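Local coordinates for protein muconate lactonizing enzyme (Corynebacterium glutamicum, PDB 3I4K) that belongs to the enolase superfamily, as a member of its mandelate racemase and muconate lactonizing enzyme branch, and binds a magnesium ion in its barrel domain, at residues 227-230 with 235-238. Residues are numbered along the deposited sequence; the frame is centred on the assembly and turned at random.
Sequences QPTP and ETLR
With CG of Leu237 anti to its carbonyl carbon (chi1 -57°), CD1 continues the extended chain while CD2, the other branch, meets the curve of residues 227-229 from helix 234-244. Thr229 meets it with its hydroxyl: chi1 of 50° leaves OG1 flanked by both backbone neighbours of CA, and Thr229 OG1 lies 3.3 Å from Leu237 CD2, the two side chains running antiparallel alongside one another. The same methyl approaches the Pro228 ring at CD, 4.1 Å away, and the amide end of Gln227, with NE2 4.2 Å from CD2. One residue earlier on the helix, Thr236 CG2 lies 3.6 Å from Thr229 OG1 and 4.0 Å from Thr229 CG2, while the Thr236 hydroxyl is bonded to Asp233 and Arg207. The Gln227 amide turns back toward Thr229, and NE2 donates to Thr229 O at 2.9 Å, nearly straight and almost in its own amide plane. Ser253 also bonds NE2, and the backbone N of Asp251, a magnesium ligand, bonds OE1. The contact thus joins the loop after strand 224-226 to the following helix in the barrel domain; the side chain of Gln227 lies about 6 Å from the bound magnesium ion. Across it the chemistry is van der Waals packing of methyls against a proline ring, a hydroxyl and an amide; the polar bonds run within the loop and from it to Asp251 and Ser253, fixing the Gln227 amide's rotation beside the metal site.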
loop_
_atom_site.group_PDB
_atom_site.type_symbol
_atom_site.label_atom_id
_atom_site.label_comp_id
_atom_site.label_asym_id
_atom_site.label_seq_id
_atom_site.Cartn_x
_atom_site.Cartn_y
_atom_site.Cartn_z
ATOM N N GLN A 227 2.142 -8.319 -22.536
ATOM C CA GLN A 227 1.025 -9.249 -22.695
ATOM C C GLN A 227 0.817 -9.796 -24.111
ATOM O O GLN A 227 -0.204 -9.525 -24.750
ATOM C CB GLN A 227 -0.270 -8.580 -22.223
ATOM C CG GLN A 227 -1.369 -9.563 -21.840
ATOM C CD GLN A 227 -1.117 -10.235 -20.483
ATOM O OE1 GLN A 227 -0.795 -9.561 -19.492
ATOM N NE2 GLN A 227 -1.284 -11.555 -20.429
ATOM N N PRO A 228 1.772 -10.588 -24.617
ATOM C CA PRO A 228 1.625 -11.137 -25.966
ATOM C C PRO A 228 0.553 -12.212 -26.054
ATOM O O PRO A 228 -0.018 -12.448 -27.127
ATOM C CB PRO A 228 3.000 -11.715 -26.250
ATOM C CG PRO A 228 3.421 -12.208 -24.882
ATOM C CD PRO A 228 3.031 -11.038 -23.999
ATOM N N THR A 229 0.274 -12.839 -24.914
ATOM C CA THR A 229 -0.665 -13.946 -24.836
ATOM C C THR A 229 -1.784 -13.786 -23.789
ATOM O O THR A 229 -1.769 -12.857 -22.982
ATOM C CB THR A 229 0.137 -15.213 -24.558
ATOM O OG1 THR A 229 1.010 -14.966 -23.453
ATOM C CG2 THR A 229 0.985 -15.579 -25.771
ATOM N N PRO A 230 -2.761 -14.709 -23.782
ATOM C CA PRO A 230 -3.893 -14.671 -22.849
ATOM C C PRO A 230 -3.574 -14.334 -21.387
ATOM O O PRO A 230 -2.604 -14.841 -20.814
ATOM C CB PRO A 230 -4.515 -16.058 -23.014
ATOM C CG PRO A 230 -4.265 -16.355 -24.462
ATOM C CD PRO A 230 -2.826 -15.919 -24.624
ATOM N N GLU A 235 1.975 -19.202 -16.989
ATOM C CA GLU A 235 3.077 -20.114 -17.299
ATOM C C GLU A 235 3.681 -19.810 -18.667
ATOM O O GLU A 235 4.889 -19.954 -18.880
ATOM C CB GLU A 235 2.595 -21.574 -17.227
ATOM C CG GLU A 235 2.504 -22.119 -15.798
ATOM C CD GLU A 235 1.914 -23.530 -15.733
ATOM O OE1 GLU A 235 2.238 -24.361 -16.598
ATOM O OE2 GLU A 235 1.129 -23.813 -14.810
ATOM N N THR A 236 2.845 -19.370 -19.597
ATOM C CA THR A 236 3.334 -19.028 -20.926
ATOM C C THR A 236 4.182 -17.755 -20.928
ATOM O O THR A 236 5.172 -17.664 -21.659
ATOM C CB THR A 236 2.156 -18.910 -21.903
ATOM O OG1 THR A 236 1.702 -20.229 -22.234
ATOM C CG2 THR A 236 2.557 -18.175 -23.158
ATOM N N LEU A 237 3.814 -16.767 -20.118
ATOM C CA LEU A 237 4.600 -15.533 -20.055
ATOM C C LEU A 237 5.999 -15.877 -19.553
ATOM O O LEU A 237 7.006 -15.336 -20.035
ATOM C CB LEU A 237 3.956 -14.519 -19.112
ATOM C CG LEU A 237 2.509 -14.097 -19.392
ATOM C CD1 LEU A 237 2.083 -13.064 -18.379
ATOM C CD2 LEU A 237 2.374 -13.539 -20.810
ATOM N N ARG A 238 6.056 -16.777 -18.572
ATOM C CA ARG A 238 7.330 -17.224 -18.009
ATOM C C ARG A 238 8.131 -17.983 -19.064
ATOM O O ARG A 238 9.344 -17.804 -19.198
ATOM C CB ARG A 238 7.078 -18.148 -16.804
ATOM C CG ARG A 238 8.309 -18.892 -16.300
ATOM C CD ARG A 238 9.417 -17.934 -15.925
ATOM N NE ARG A 238 10.583 -18.617 -15.368
ATOM C CZ ARG A 238 11.785 -18.050 -15.232
ATOM N NH1 ARG A 238 11.977 -16.787 -15.617
ATOM N NH2 ARG A 238 12.798 -18.744 -14.712
#